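Local coordinates for protein luciferase-like enzymeAMP-CoA-ligase (Zophobas atratus, PDB 4W8O) that probably activates a carboxylic acid with ATP as an acyl-adenylate and may pass it to coenzyme A, as related luciferase-like enzymes of the ANL superfamily do, at residues R4-K9 with G350-R355; R119-E124 with L140-I145; L191-C196 with T386-N391; E251-L256 with T278-P283. All coordinates share one frame; numbering follows the deposited sequence.

Interaction 1: residues R4-K9 with G350-R355; sequences RILKGK and GKVSPR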
loop_
_atom_site.group_PDB
_atom_site.type_symbol
_atom_site.label_atom_id
_atom_site.label_comp_id
_atom_site.label_asym_id
_atom_site.label_seq_id
_atom_site.Cartn_x
_atom_site.Cartn_y
_atom_site.Cartn_z
ATOM N N ARG A 4 -11.956 -25.876 -10.727
ATOM C CA ARG A 4 -12.864 -24.776 -10.420
ATOM C C ARG A 4 -12.121 -23.459 -10.230
ATOM O O ARG A 4 -10.891 -23.426 -10.106
ATOM C CB ARG A 4 -13.700 -25.100 -9.177
ATOM C CG ARG A 4 -12.885 -25.338 -7.915
ATOM C CD ARG A 4 -13.782 -25.682 -6.739
ATOM N NE ARG A 4 -13.078 -25.593 -5.454
ATOM C CZ ARG A 4 -12.226 -26.503 -4.976
ATOM N NH1 ARG A 4 -11.927 -27.598 -5.670
ATOM N NH2 ARG A 4 -11.657 -26.309 -3.787
ATOM N N ILE A 5 -12.900 -22.380 -10.228
ATOM C CA ILE A 5 -12.414 -21.039 -9.979
ATOM C C ILE A 5 -12.754 -20.690 -8.534
ATOM O O ILE A 5 -13.920 -20.716 -8.154
ATOM C CB ILE A 5 -13.095 -20.025 -10.922
ATOM C CG1 ILE A 5 -12.703 -20.308 -12.376
ATOM C CG2 ILE A 5 -12.742 -18.597 -10.525
ATOM C CD1 ILE A 5 -13.513 -19.538 -13.399
ATOM N N LEU A 6 -11.742 -20.378 -7.734
ATOM C CA LEU A 6 -11.956 -20.011 -6.336
ATOM C C LEU A 6 -12.571 -18.611 -6.257
ATOM O O LEU A 6 -12.140 -17.695 -6.960
ATOM C CB LEU A 6 -10.638 -20.036 -5.568
ATOM C CG LEU A 6 -9.815 -21.329 -5.620
ATOM C CD1 LEU A 6 -8.458 -21.121 -4.965
ATOM C CD2 LEU A 6 -10.564 -22.484 -4.963
ATOM N N LYS A 7 -13.565 -18.449 -5.395
ATOM C CA LYS A 7 -14.303 -17.206 -5.306
ATOM C C LYS A 7 -14.392 -16.782 -3.860
ATOM O O LYS A 7 -14.871 -17.540 -3.018
ATOM C CB LYS A 7 -15.713 -17.376 -5.887
ATOM C CG LYS A 7 -16.540 -16.094 -5.863
ATOM C CD LYS A 7 -17.945 -16.278 -6.415
ATOM C CE LYS A 7 -18.708 -14.956 -6.388
ATOM N NZ LYS A 7 -20.184 -15.149 -6.383
ATOM N N GLY A 8 -13.950 -15.562 -3.572
ATOM C CA GLY A 8 -14.003 -15.037 -2.211
ATOM C C GLY A 8 -15.413 -14.672 -1.794
ATOM O O GLY A 8 -16.319 -14.640 -2.618
ATOM N N LYS A 9 -15.590 -14.384 -0.506
ATOM C CA LYS A 9 -16.902 -14.072 0.041
ATOM C C LYS A 9 -17.367 -12.722 -0.476
ATOM O O LYS A 9 -16.550 -11.871 -0.832
ATOM C CB LYS A 9 -16.865 -14.057 1.575
ATOM C CG LYS A 9 -16.230 -12.802 2.164
ATOM C CD LYS A 9 -16.228 -12.788 3.687
ATOM C CE LYS A 9 -15.599 -11.497 4.190
ATOM N NZ LYS A 9 -15.342 -11.491 5.653
ATOM N N GLY A 350 -2.982 -18.573 2.363
ATOM C CA GLY A 350 -4.335 -18.371 2.860
ATOM C C GLY A 350 -5.348 -18.728 1.795
ATOM O O GLY A 350 -5.047 -19.462 0.852
ATOM N N LYS A 351 -6.554 -18.194 1.955
ATOM C CA LYS A 351 -7.634 -18.382 0.995
ATOM C C LYS A 351 -7.925 -17.070 0.277
ATOM O O LYS A 351 -7.601 -15.996 0.790
ATOM C CB LYS A 351 -8.887 -18.870 1.717
ATOM C CG LYS A 351 -8.659 -20.113 2.571
ATOM C CD LYS A 351 -9.929 -20.568 3.264
ATOM C CE LYS A 351 -10.975 -21.032 2.266
ATOM N NZ LYS A 351 -12.066 -21.783 2.941
ATOM N N VAL A 352 -8.566 -17.174 -0.888
ATOM C CA VAL A 352 -8.849 -16.022 -1.755
ATOM C C VAL A 352 -9.586 -14.915 -1.005
ATOM O O VAL A 352 -10.443 -15.186 -0.173
ATOM C CB VAL A 352 -9.667 -16.427 -2.999
ATOM C CG1 VAL A 352 -9.957 -15.216 -3.871
ATOM C CG2 VAL A 352 -8.914 -17.470 -3.819
ATOM N N SER A 353 -9.218 -13.669 -1.288
ATOM C CA SER A 353 -9.796 -12.513 -0.607
ATOM C C SER A 353 -11.239 -12.240 -1.073
ATOM O O SER A 353 -11.654 -12.726 -2.130
ATOM C CB SER A 353 -8.904 -11.281 -0.821
ATOM O OG SER A 353 -8.517 -11.176 -2.175
ATOM N N PRO A 354 -12.008 -11.466 -0.281
ATOM C CA PRO A 354 -13.412 -11.214 -0.650
ATOM C C PRO A 354 -13.555 -10.588 -2.033
ATOM O O PRO A 354 -12.684 -9.825 -2.463
ATOM C CB PRO A 354 -13.909 -10.242 0.434
ATOM C CG PRO A 354 -12.970 -10.403 1.571
ATOM C CD PRO A 354 -11.646 -10.817 0.994
ATOM N N ARG A 355 -14.637 -10.952 -2.720
ATOM C CA ARG A 355 -14.987 -10.404 -4.027
ATOM C C ARG A 355 -13.870 -10.543 -5.059
ATOM O O ARG A 355 -13.749 -9.720 -5.963
ATOM C CB ARG A 355 -15.446 -8.943 -3.883
ATOM C CG ARG A 355 -16.897 -8.827 -3.430
ATOM C CD ARG A 355 -17.366 -7.385 -3.333
ATOM N NE ARG A 355 -17.323 -6.695 -4.610
ATOM C CZ ARG A 355 -18.315 -6.638 -5.494
ATOM N NH1 ARG A 355 -19.479 -7.244 -5.273
ATOM N NH2 ARG A 355 -18.133 -5.962 -6.620
HETATM O O HOH W 1 -13.114 -14.344 1.098
#

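Interaction 2: residues R119-E124 with L140-I145; sequences RIIFVE and LSCEII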
loop_
_atom_site.group_PDB
_atom_site.type_symbol
_atom_site.label_atom_id
_atom_site.label_comp_id
_atom_site.label_asym_id
_atom_site.label_seq_id
_atom_site.Cartn_x
_atom_site.Cartn_y
_atom_site.Cartn_z
ATOM N N ARG A 119 4.358 17.156 -12.531
ATOM C CA ARG A 119 4.337 18.606 -12.528
ATOM C C ARG A 119 5.039 19.146 -11.296
ATOM O O ARG A 119 5.671 20.190 -11.338
ATOM C CB ARG A 119 2.908 19.111 -12.554
ATOM C CG ARG A 119 2.838 20.617 -12.535
ATOM C CD ARG A 119 1.561 21.081 -13.156
ATOM N NE ARG A 119 1.352 22.506 -12.951
ATOM C CZ ARG A 119 0.313 23.168 -13.438
ATOM N NH1 ARG A 119 -0.609 22.527 -14.159
ATOM N NH2 ARG A 119 0.184 24.472 -13.200
ATOM N N ILE A 120 4.897 18.433 -10.190
ATOM C CA ILE A 120 5.554 18.798 -8.952
ATOM C C ILE A 120 6.077 17.520 -8.344
ATOM O O ILE A 120 5.444 16.460 -8.474
ATOM C CB ILE A 120 4.584 19.431 -7.939
ATOM C CG1 ILE A 120 4.097 20.795 -8.430
ATOM C CG2 ILE A 120 5.253 19.580 -6.576
ATOM C CD1 ILE A 120 2.926 21.346 -7.648
ATOM N N ILE A 121 7.222 17.625 -7.681
ATOM C CA ILE A 121 7.710 16.550 -6.826
ATOM C C ILE A 121 8.062 17.094 -5.441
ATOM O O ILE A 121 8.858 18.030 -5.311
ATOM C CB ILE A 121 8.892 15.768 -7.451
ATOM C CG1 ILE A 121 9.471 14.783 -6.432
ATOM C CG2 ILE A 121 9.985 16.700 -7.925
ATOM C CD1 ILE A 121 10.267 13.670 -7.063
ATOM N N PHE A 122 7.433 16.519 -4.421
ATOM C CA PHE A 122 7.786 16.771 -3.021
ATOM C C PHE A 122 8.915 15.824 -2.619
ATOM O O PHE A 122 8.815 14.609 -2.821
ATOM C CB PHE A 122 6.578 16.548 -2.103
ATOM C CG PHE A 122 5.515 17.613 -2.226
ATOM C CD1 PHE A 122 4.606 17.588 -3.270
ATOM C CD2 PHE A 122 5.421 18.633 -1.292
ATOM C CE1 PHE A 122 3.622 18.566 -3.391
ATOM C CE2 PHE A 122 4.448 19.614 -1.404
ATOM C CZ PHE A 122 3.546 19.583 -2.461
ATOM N N VAL A 123 9.970 16.377 -2.023
ATOM C CA VAL A 123 11.180 15.611 -1.727
ATOM C C VAL A 123 11.740 15.896 -0.332
ATOM O O VAL A 123 11.795 17.038 0.101
ATOM C CB VAL A 123 12.263 15.897 -2.793
ATOM C CG1 VAL A 123 12.806 17.310 -2.653
ATOM C CG2 VAL A 123 13.407 14.888 -2.703
ATOM N N GLU A 124 12.140 14.843 0.371
ATOM C CA GLU A 124 12.866 14.984 1.628
ATOM C C GLU A 124 14.241 15.590 1.357
ATOM O O GLU A 124 14.800 15.401 0.272
ATOM C CB GLU A 124 13.012 13.631 2.342
ATOM C CG GLU A 124 13.811 12.598 1.553
ATOM C CD GLU A 124 13.967 11.258 2.249
ATOM O OE1 GLU A 124 13.282 10.991 3.261
ATOM O OE2 GLU A 124 14.799 10.462 1.767
ATOM N N LEU A 140 14.096 16.797 -17.782
ATOM C CA LEU A 140 12.721 17.129 -17.450
ATOM C C LEU A 140 12.679 18.383 -16.602
ATOM O O LEU A 140 13.513 18.574 -15.715
ATOM C CB LEU A 140 12.067 15.987 -16.669
ATOM C CG LEU A 140 11.690 14.736 -17.454
ATOM C CD1 LEU A 140 11.224 13.658 -16.489
ATOM C CD2 LEU A 140 10.613 15.047 -18.486
ATOM N N SER A 141 11.698 19.232 -16.884
ATOM C CA SER A 141 11.405 20.366 -16.026
ATOM C C SER A 141 10.288 19.965 -15.070
ATOM O O SER A 141 9.320 19.311 -15.461
ATOM C CB SER A 141 11.002 21.589 -16.845
ATOM O OG SER A 141 11.054 22.750 -16.032
ATOM N N CYS A 142 10.441 20.345 -13.813
ATOM C CA CYS A 142 9.512 19.955 -12.772
ATOM C C CYS A 142 9.774 20.831 -11.570
ATOM O O CYS A 142 10.925 21.071 -11.224
ATOM C CB CYS A 142 9.726 18.489 -12.389
ATOM S SG CYS A 142 8.599 17.853 -11.122
ATOM N N GLU A 143 8.717 21.313 -10.932
ATOM C CA GLU A 143 8.874 22.054 -9.693
ATOM C C GLU A 143 9.229 21.068 -8.576
ATOM O O GLU A 143 8.628 19.994 -8.468
ATOM C CB GLU A 143 7.582 22.803 -9.363
ATOM C CG GLU A 143 7.669 23.725 -8.158
ATOM C CD GLU A 143 6.301 24.163 -7.655
ATOM O OE1 GLU A 143 5.309 24.010 -8.389
ATOM O OE2 GLU A 143 6.218 24.667 -6.516
ATOM N N ILE A 144 10.221 21.427 -7.771
ATOM C CA ILE A 144 10.580 20.655 -6.591
ATOM C C ILE A 144 10.121 21.415 -5.352
ATOM O O ILE A 144 10.291 22.625 -5.268
ATOM C CB ILE A 144 12.100 20.410 -6.517
ATOM C CG1 ILE A 144 12.544 19.478 -7.663
ATOM C CG2 ILE A 144 12.473 19.816 -5.163
ATOM C CD1 ILE A 144 14.044 19.412 -7.853
ATOM N N ILE A 145 9.522 20.701 -4.400
ATOM C CA ILE A 145 9.148 21.288 -3.115
ATOM C C ILE A 145 9.757 20.415 -2.021
ATOM O O ILE A 145 9.532 19.209 -1.995
ATOM C CB ILE A 145 7.616 21.414 -2.972
ATOM C CG1 ILE A 145 7.065 22.336 -4.069
ATOM C CG2 ILE A 145 7.245 21.963 -1.603
ATOM C CD1 ILE A 145 5.563 22.521 -4.049
HETATM O O HOH W 2 6.347 22.420 -12.643
#

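Interaction 3: residues L191-C196 with T386-N391; sequences LPKAIC and TGYYRN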
loop_
_atom_site.group_PDB
_atom_site.type_symbol
_atom_site.label_atom_id
_atom_site.label_comp_id
_atom_site.label_asym_id
_atom_site.label_seq_id
_atom_site.Cartn_x
_atom_site.Cartn_y
_atom_site.Cartn_z
ATOM N N LEU A 191 11.856 -3.115 -18.421
ATOM C CA LEU A 191 11.920 -2.049 -17.422
ATOM C C LEU A 191 10.548 -1.773 -16.815
ATOM O O LEU A 191 9.531 -2.128 -17.407
ATOM C CB LEU A 191 12.447 -0.766 -18.052
ATOM C CG LEU A 191 13.811 -0.873 -18.722
ATOM C CD1 LEU A 191 14.078 0.395 -19.513
ATOM C CD2 LEU A 191 14.926 -1.137 -17.722
ATOM N N PRO A 192 10.512 -1.123 -15.636
ATOM C CA PRO A 192 9.228 -0.804 -15.026
ATOM C C PRO A 192 8.278 -0.000 -15.915
ATOM O O PRO A 192 8.706 0.720 -16.819
ATOM C CB PRO A 192 9.623 0.004 -13.788
ATOM C CG PRO A 192 10.978 -0.525 -13.435
ATOM C CD PRO A 192 11.638 -0.790 -14.741
ATOM N N LYS A 193 6.985 -0.167 -15.645
ATOM C CA LYS A 193 5.928 0.614 -16.270
ATOM C C LYS A 193 5.042 1.147 -15.165
ATOM O O LYS A 193 5.062 0.627 -14.048
ATOM C CB LYS A 193 5.126 -0.256 -17.226
ATOM C CG LYS A 193 5.976 -0.860 -18.338
ATOM C CD LYS A 193 5.833 -2.373 -18.390
ATOM C CE LYS A 193 7.005 -3.037 -19.082
ATOM N NZ LYS A 193 7.284 -2.363 -20.372
ATOM N N ALA A 194 4.286 2.197 -15.472
ATOM C CA ALA A 194 3.470 2.862 -14.473
ATOM C C ALA A 194 2.090 2.212 -14.414
ATOM O O ALA A 194 1.253 2.418 -15.287
ATOM C CB ALA A 194 3.358 4.350 -14.761
ATOM N N ILE A 195 1.895 1.408 -13.375
ATOM C CA ILE A 195 0.612 0.799 -13.064
ATOM C C ILE A 195 -0.388 1.879 -12.633
ATOM O O ILE A 195 -0.125 2.647 -11.708
ATOM C CB ILE A 195 0.769 -0.186 -11.893
ATOM C CG1 ILE A 195 1.641 -1.374 -12.299
ATOM C CG2 ILE A 195 -0.596 -0.656 -11.402
ATOM C CD1 ILE A 195 2.265 -2.098 -11.120
ATOM N N CYS A 196 -1.528 1.940 -13.304
ATOM C CA CYS A 196 -2.565 2.924 -12.964
ATOM C C CYS A 196 -3.719 2.288 -12.216
ATOM O O CYS A 196 -4.340 1.345 -12.724
ATOM C CB CYS A 196 -3.107 3.576 -14.236
ATOM S SG CYS A 196 -1.874 4.595 -15.070
ATOM N N THR A 386 -6.283 -0.446 -14.061
ATOM C CA THR A 386 -6.945 -0.108 -15.312
ATOM C C THR A 386 -6.025 -0.259 -16.521
ATOM O O THR A 386 -6.510 -0.406 -17.629
ATOM C CB THR A 386 -7.504 1.332 -15.300
ATOM O OG1 THR A 386 -6.464 2.250 -14.951
ATOM C CG2 THR A 386 -8.618 1.448 -14.310
ATOM N N GLY A 387 -4.713 -0.223 -16.313
ATOM C CA GLY A 387 -3.760 -0.291 -17.422
ATOM C C GLY A 387 -2.470 0.411 -17.064
ATOM O O GLY A 387 -2.249 0.728 -15.893
ATOM N N TYR A 388 -1.607 0.634 -18.055
ATOM C CA TYR A 388 -0.376 1.400 -17.835
ATOM C C TYR A 388 -0.590 2.849 -18.290
ATOM O O TYR A 388 -1.413 3.115 -19.161
ATOM C CB TYR A 388 0.823 0.776 -18.572
ATOM C CG TYR A 388 1.310 -0.578 -18.045
ATOM C CD1 TYR A 388 1.205 -0.923 -16.690
ATOM C CD2 TYR A 388 1.920 -1.494 -18.902
ATOM C CE1 TYR A 388 1.673 -2.145 -16.219
ATOM C CE2 TYR A 388 2.397 -2.715 -18.432
ATOM C CZ TYR A 388 2.267 -3.039 -17.091
ATOM O OH TYR A 388 2.735 -4.254 -16.626
ATOM N N TYR A 389 0.164 3.775 -17.704
ATOM C CA TYR A 389 -0.018 5.204 -17.953
ATOM C C TYR A 389 0.222 5.572 -19.415
ATOM O O TYR A 389 -0.603 6.235 -20.036
ATOM C CB TYR A 389 0.919 6.006 -17.047
ATOM C CG TYR A 389 0.675 7.498 -17.026
ATOM C CD1 TYR A 389 -0.595 8.019 -16.753
ATOM C CD2 TYR A 389 1.715 8.391 -17.237
ATOM C CE1 TYR A 389 -0.814 9.391 -16.710
ATOM C CE2 TYR A 389 1.505 9.760 -17.210
ATOM C CZ TYR A 389 0.244 10.256 -16.936
ATOM O OH TYR A 389 0.044 11.616 -16.907
ATOM N N ARG A 390 1.360 5.159 -19.963
ATOM C CA ARG A 390 1.622 5.388 -21.386
ATOM C C ARG A 390 1.995 4.142 -22.187
ATOM O O ARG A 390 2.100 4.204 -23.407
ATOM C CB ARG A 390 2.672 6.486 -21.555
ATOM C CG ARG A 390 2.111 7.858 -21.205
ATOM C CD ARG A 390 2.999 8.997 -21.658
ATOM N NE ARG A 390 3.851 9.499 -20.583
ATOM C CZ ARG A 390 3.639 10.612 -19.877
ATOM N NH1 ARG A 390 2.579 11.386 -20.094
ATOM N NH2 ARG A 390 4.507 10.950 -18.936
ATOM N N ASN A 391 2.170 3.013 -21.517
ATOM C CA ASN A 391 2.531 1.784 -22.190
ATOM C C ASN A 391 1.306 0.862 -22.348
ATOM O O ASN A 391 0.169 1.301 -22.135
ATOM C CB ASN A 391 3.727 1.152 -21.462
ATOM C CG ASN A 391 5.042 1.817 -21.846
ATOM O OD1 ASN A 391 5.383 1.882 -23.020
ATOM N ND2 ASN A 391 5.759 2.348 -20.866
#

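Interaction 4: residues E251-L256 with T278-P283; sequences EGEKTL and TNVPNP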
loop_
_atom_site.group_PDB
_atom_site.type_symbol
_atom_site.label_atom_id
_atom_site.label_comp_id
_atom_site.label_asym_id
_atom_site.label_seq_id
_atom_site.Cartn_x
_atom_site.Cartn_y
_atom_site.Cartn_z
ATOM N N GLU A 251 13.938 -2.551 14.098
ATOM C CA GLU A 251 14.813 -3.182 15.079
ATOM C C GLU A 251 13.940 -3.960 16.044
ATOM O O GLU A 251 12.877 -3.485 16.434
ATOM C CB GLU A 251 15.630 -2.154 15.853
ATOM C CG GLU A 251 16.936 -1.758 15.184
ATOM C CD GLU A 251 16.830 -0.469 14.393
ATOM O OE1 GLU A 251 16.488 0.571 15.002
ATOM O OE2 GLU A 251 17.110 -0.489 13.170
ATOM N N GLY A 252 14.398 -5.146 16.430
ATOM C CA GLY A 252 13.623 -6.043 17.280
ATOM C C GLY A 252 13.162 -5.406 18.575
ATOM O O GLY A 252 11.969 -5.359 18.870
ATOM N N GLU A 253 14.122 -4.907 19.336
ATOM C CA GLU A 253 13.876 -4.324 20.646
ATOM C C GLU A 253 12.932 -3.126 20.569
ATOM O O GLU A 253 11.945 -3.046 21.306
ATOM C CB GLU A 253 15.201 -3.874 21.251
ATOM C CG GLU A 253 15.146 -3.652 22.746
ATOM C CD GLU A 253 15.436 -4.910 23.537
ATOM O OE1 GLU A 253 14.852 -5.065 24.629
ATOM O OE2 GLU A 253 16.255 -5.739 23.079
ATOM N N LYS A 254 13.246 -2.194 19.672
ATOM C CA LYS A 254 12.458 -0.970 19.544
ATOM C C LYS A 254 11.036 -1.277 19.080
ATOM O O LYS A 254 10.103 -0.597 19.480
ATOM C CB LYS A 254 13.139 0.033 18.605
ATOM C CG LYS A 254 14.557 0.387 19.038
ATOM C CD LYS A 254 14.873 1.873 18.929
ATOM C CE LYS A 254 16.095 2.231 19.768
ATOM N NZ LYS A 254 16.237 3.702 19.969
ATOM N N THR A 255 10.874 -2.308 18.256
ATOM C CA THR A 255 9.551 -2.701 17.795
ATOM C C THR A 255 8.710 -3.215 18.969
ATOM O O THR A 255 7.547 -2.851 19.101
ATOM C CB THR A 255 9.619 -3.770 16.687
ATOM O OG1 THR A 255 10.331 -3.258 15.557
ATOM C CG2 THR A 255 8.226 -4.181 16.243
ATOM N N LEU A 256 9.301 -4.043 19.829
ATOM C CA LEU A 256 8.585 -4.527 21.012
ATOM C C LEU A 256 8.241 -3.378 21.957
ATOM O O LEU A 256 7.144 -3.336 22.512
ATOM C CB LEU A 256 9.378 -5.614 21.740
ATOM C CG LEU A 256 9.643 -6.908 20.956
ATOM C CD1 LEU A 256 10.237 -7.964 21.878
ATOM C CD2 LEU A 256 8.383 -7.440 20.292
ATOM N N THR A 278 12.099 -12.402 17.095
ATOM C CA THR A 278 12.267 -13.666 17.803
ATOM C C THR A 278 13.641 -13.819 18.473
ATOM O O THR A 278 13.807 -14.668 19.325
ATOM C CB THR A 278 12.026 -14.856 16.863
ATOM O OG1 THR A 278 12.786 -14.675 15.667
ATOM C CG2 THR A 278 10.535 -14.970 16.508
ATOM N N ASN A 279 14.613 -12.994 18.097
ATOM C CA ASN A 279 15.919 -13.006 18.742
ATOM C C ASN A 279 16.073 -11.950 19.838
ATOM O O ASN A 279 17.154 -11.790 20.402
ATOM C CB ASN A 279 17.015 -12.872 17.689
ATOM C CG ASN A 279 17.254 -14.172 16.955
ATOM O OD1 ASN A 279 17.983 -15.040 17.436
ATOM N ND2 ASN A 279 16.625 -14.326 15.803
ATOM N N VAL A 280 14.993 -11.238 20.160
ATOM C CA VAL A 280 15.022 -10.346 21.310
ATOM C C VAL A 280 15.037 -11.227 22.553
ATOM O O VAL A 280 14.149 -12.064 22.723
ATOM C CB VAL A 280 13.807 -9.396 21.357
ATOM C CG1 VAL A 280 13.789 -8.614 22.668
ATOM C CG2 VAL A 280 13.827 -8.444 20.169
ATOM N N PRO A 281 16.049 -11.056 23.421
ATOM C CA PRO A 281 16.103 -11.874 24.632
ATOM C C PRO A 281 15.068 -11.435 25.677
ATOM O O PRO A 281 14.748 -10.247 25.771
ATOM C CB PRO A 281 17.530 -11.643 25.141
ATOM C CG PRO A 281 17.868 -10.266 24.679
ATOM C CD PRO A 281 17.156 -10.079 23.366
ATOM N N ASN A 282 14.548 -12.398 26.436
ATOM C CA ASN A 282 13.626 -12.123 27.535
ATOM C C ASN A 282 12.459 -11.211 27.139
ATOM O O ASN A 282 12.249 -10.173 27.765
ATOM C CB ASN A 282 14.391 -11.511 28.718
ATOM C CG ASN A 282 15.553 -12.370 29.169
ATOM O OD1 ASN A 282 15.383 -13.550 29.464
ATOM N ND2 ASN A 282 16.745 -11.777 29.237
ATOM N N PRO A 283 11.686 -11.601 26.105
ATOM C CA PRO A 283 10.562 -10.801 25.601
ATOM C C PRO A 283 9.451 -10.539 26.617
ATOM O O PRO A 283 8.656 -9.610 26.433
ATOM C CB PRO A 283 10.013 -11.655 24.451
ATOM C CG PRO A 283 10.460 -13.044 24.763
ATOM C CD PRO A 283 11.812 -12.872 25.371
#

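Interaction 1: residues R4-K9 with G350-R355
Leu6 and Val352 meet at a slant: CG2 of Val352 comes up against CB of Leu6 at 3.6 Å and also brushes its CD1. The other branch, Val352 CG1, anti to the backbone N (chi1 179°), lies instead near the amide of Gly8. Further along, Lys9 runs beside the Pro354 ring, both pointing the same way. Its extended chain puts CG 3.9 Å from Pro354 CB and CE over towards Pro354 CG, while NZ goes on to the carbonyl of Tyr211 at the end of helix 199-211. Between these two pairs the main chains meet where Gly8 CA donates a nearly straight C-H contact to Ser353 O at 3.3 Å. They meet again beyond the proline, Arg355 N donating to Lys9 O at 2.8 Å, tilted 29° from the carbonyl plane. A water accepts from Lys9 N and donates to Val352 O. The guanidinium of Arg355 turns elsewhere, to Glu10 and Asp382. The contact thus brings strand 6-7, outermost in the five-stranded antiparallel sheet, against weakly bonded strand 351-352 at the border of the nine-stranded one. Its polar hold is all main chain and water, so the side chains contribute shape and apolar cover rather than charge pairing.

Interaction 2: residues R119-E124 with L140-I145
Arg119 O is held twice: a water donates to it at 2.7 Å, and Glu143 N reaches it across the contact in a longer bond of 3.3 Å, tilted 34° from the carbonyl plane. From there the pairing tightens. Ile121 N donates to Glu143 O, Ile121 O accepts from Ile145 N, and Val123 N donates to Ile145 O, each at 2.9 Å. This is regular parallel pairing, with Ile120 beside Glu143, Ile121 beside Ile144 and Phe122 beside Ile145.

On the face carrying Ile120, Phe122 and Ile145, the side chain of Ile145 lies alongside the phenyl group. Its CB sits over one ring face, off centre towards the rim, and its CG2 is 3.7 Å from Phe122 CE2. Ile145 touches Ile120 as well, its CD1 lying near both Ile120 CG2 and Phe122 CZ. Glu143 lies alongside Ile120, OE1 resting 3.4 Å from Ile120 CG1, while OE2 makes a salt bridge to Lys65.

The opposite face, with Ile121 and Ile144, is apolar where the two segments meet. With chi1 near 180° (-179°), Cys142 turns its sulfur back towards strand 120-124, SG lying 3.7 Å from Ile121 CG2, and Val123 CG1 meets Ile144 CG2 at 3.6 Å.

The two strands belong to a beta-alpha-beta unit whose connecting helix, 128-138, covers this second face: Ile131 packs on Ile121 and Val123, Leu135 on Cys142 and Ile144. Strand 72-76 flanks 120-124 on its other edge, where Phe75 meets the Phe122 ring.

Interaction 3: residues L191-C196 with T386-N391
Lys193 lays its aliphatic chain over the Tyr388 ring. CB sits above the centre of the face, 3.7 Å from the centroid and only 5° off the normal, a clear CH-pi contact. A bend at chi2 (125°) then brings CD to 3.5 Å from Tyr388 CE2. At the rim of the same ring, near its plane, Ile195 CG1 touches CE1. Tyr389 turns to the other side of the strand: its CB packs on Ala194 CB at 3.7 Å and on Cys196 SG, and the sulfur also lies at the edge of the phenol ring, a sulfur-aromatic contact.

Backbone bonds hold these groups in place. Tyr389 N donates to Ala194 O at 3.0 Å, in the carbonyl plane, and the same oxygen receives a C-H contact from Tyr388 CA. Cys196 N donates to Gly387 O at 2.9 Å, and Thr386 N to Cys196 O at 3.0 Å. Ile195 and Tyr388 are directly paired, a non-hydrogen-bonded antiparallel pair, and their side chains lie on the same face.

One shell further out, Ser185 holds Lys193 N through its OG, His111 takes the carbonyl of Pro192, and Met182 of strand 179-184 backs both Cys196 and Tyr389. Strand 387-388 thereby ends an eight-stranded mixed sheet. Segment 191-196 begins with the last residues of the Ser- and Thr-rich SSGTTGLPK stretch, the signature phosphate-binding loop of the adenylate-forming (ANL) family, which in relatives embraces the phosphates of ATP; here Ser186 of that loop lines the pocket holding a bound polyether.

Interaction 4: residues E251-L256 with T278-P283
A chi1 of 173° turns CG1 of Val280 towards Leu256 and Glu253 and leaves CG2 facing the main chain of the helix's first turn. Leu256 brings CD1 tip to tip with Val280 CG1 at 3.7 Å. CG2 slips in against the first turn instead, 3.5 Å from Gly252 C and 3.6 Å from Glu253 N; with no side chain on Gly252, the valine can come right down onto the main chain there. Glu253 comes in obliquely: its chain bends at chi2 (88°), and OE2 ends 3.8 Å from Val280 CG1.

Helix 252-262 is the connection in a beta-alpha-beta crossover from strand 243-246 to the parallel strand 266-268, which lies two places along in the nine-stranded sheet, beyond 218-221. The segment 278-283 leaves the short helix 274-278 that follows strand 266-268, so Val280 packs a later connection of the same sheet onto the start of the earlier one.

Glu251 occupies the N-cap position of the helix, and its carbonyl oxygen is gripped twice by one residue: Thr255 N donates at 3.0 Å, and Thr255 OG1 at 2.7 Å from above the carbonyl plane. The carboxylate of Glu253, though it lies over a valine methyl, has polar partners beyond it: OE1 forms a salt bridge with Arg285 and a hydrogen bond with Tyr286. Arg285 also donates to the carbonyl of Pro281 and packs on Val280, while Tyr286 touches Leu256.

Overall arrangement
Starting at the N terminus, segment 4-9 opens the loop that interaction 1 closes only at 350-355, where edge strands of two sheets meet. Inside it, interaction 2 closes a short loop of 15 residues within one beta-alpha-beta unit. Interaction 3 then opens at 191-196, and interaction 4, joining successive connections of the nine-stranded sheet, is nested within the loops of both 1 and 3. Interaction 1 closes next and interaction 3 last, at 386-391, so these two cross. Interactions 2 and 3 reach the same eight-stranded sheet, their nearest atoms about 7 Å apart, whereas interactions 3 and 4 lie on opposite sides of the chain's centre, centres about 40 Å apart.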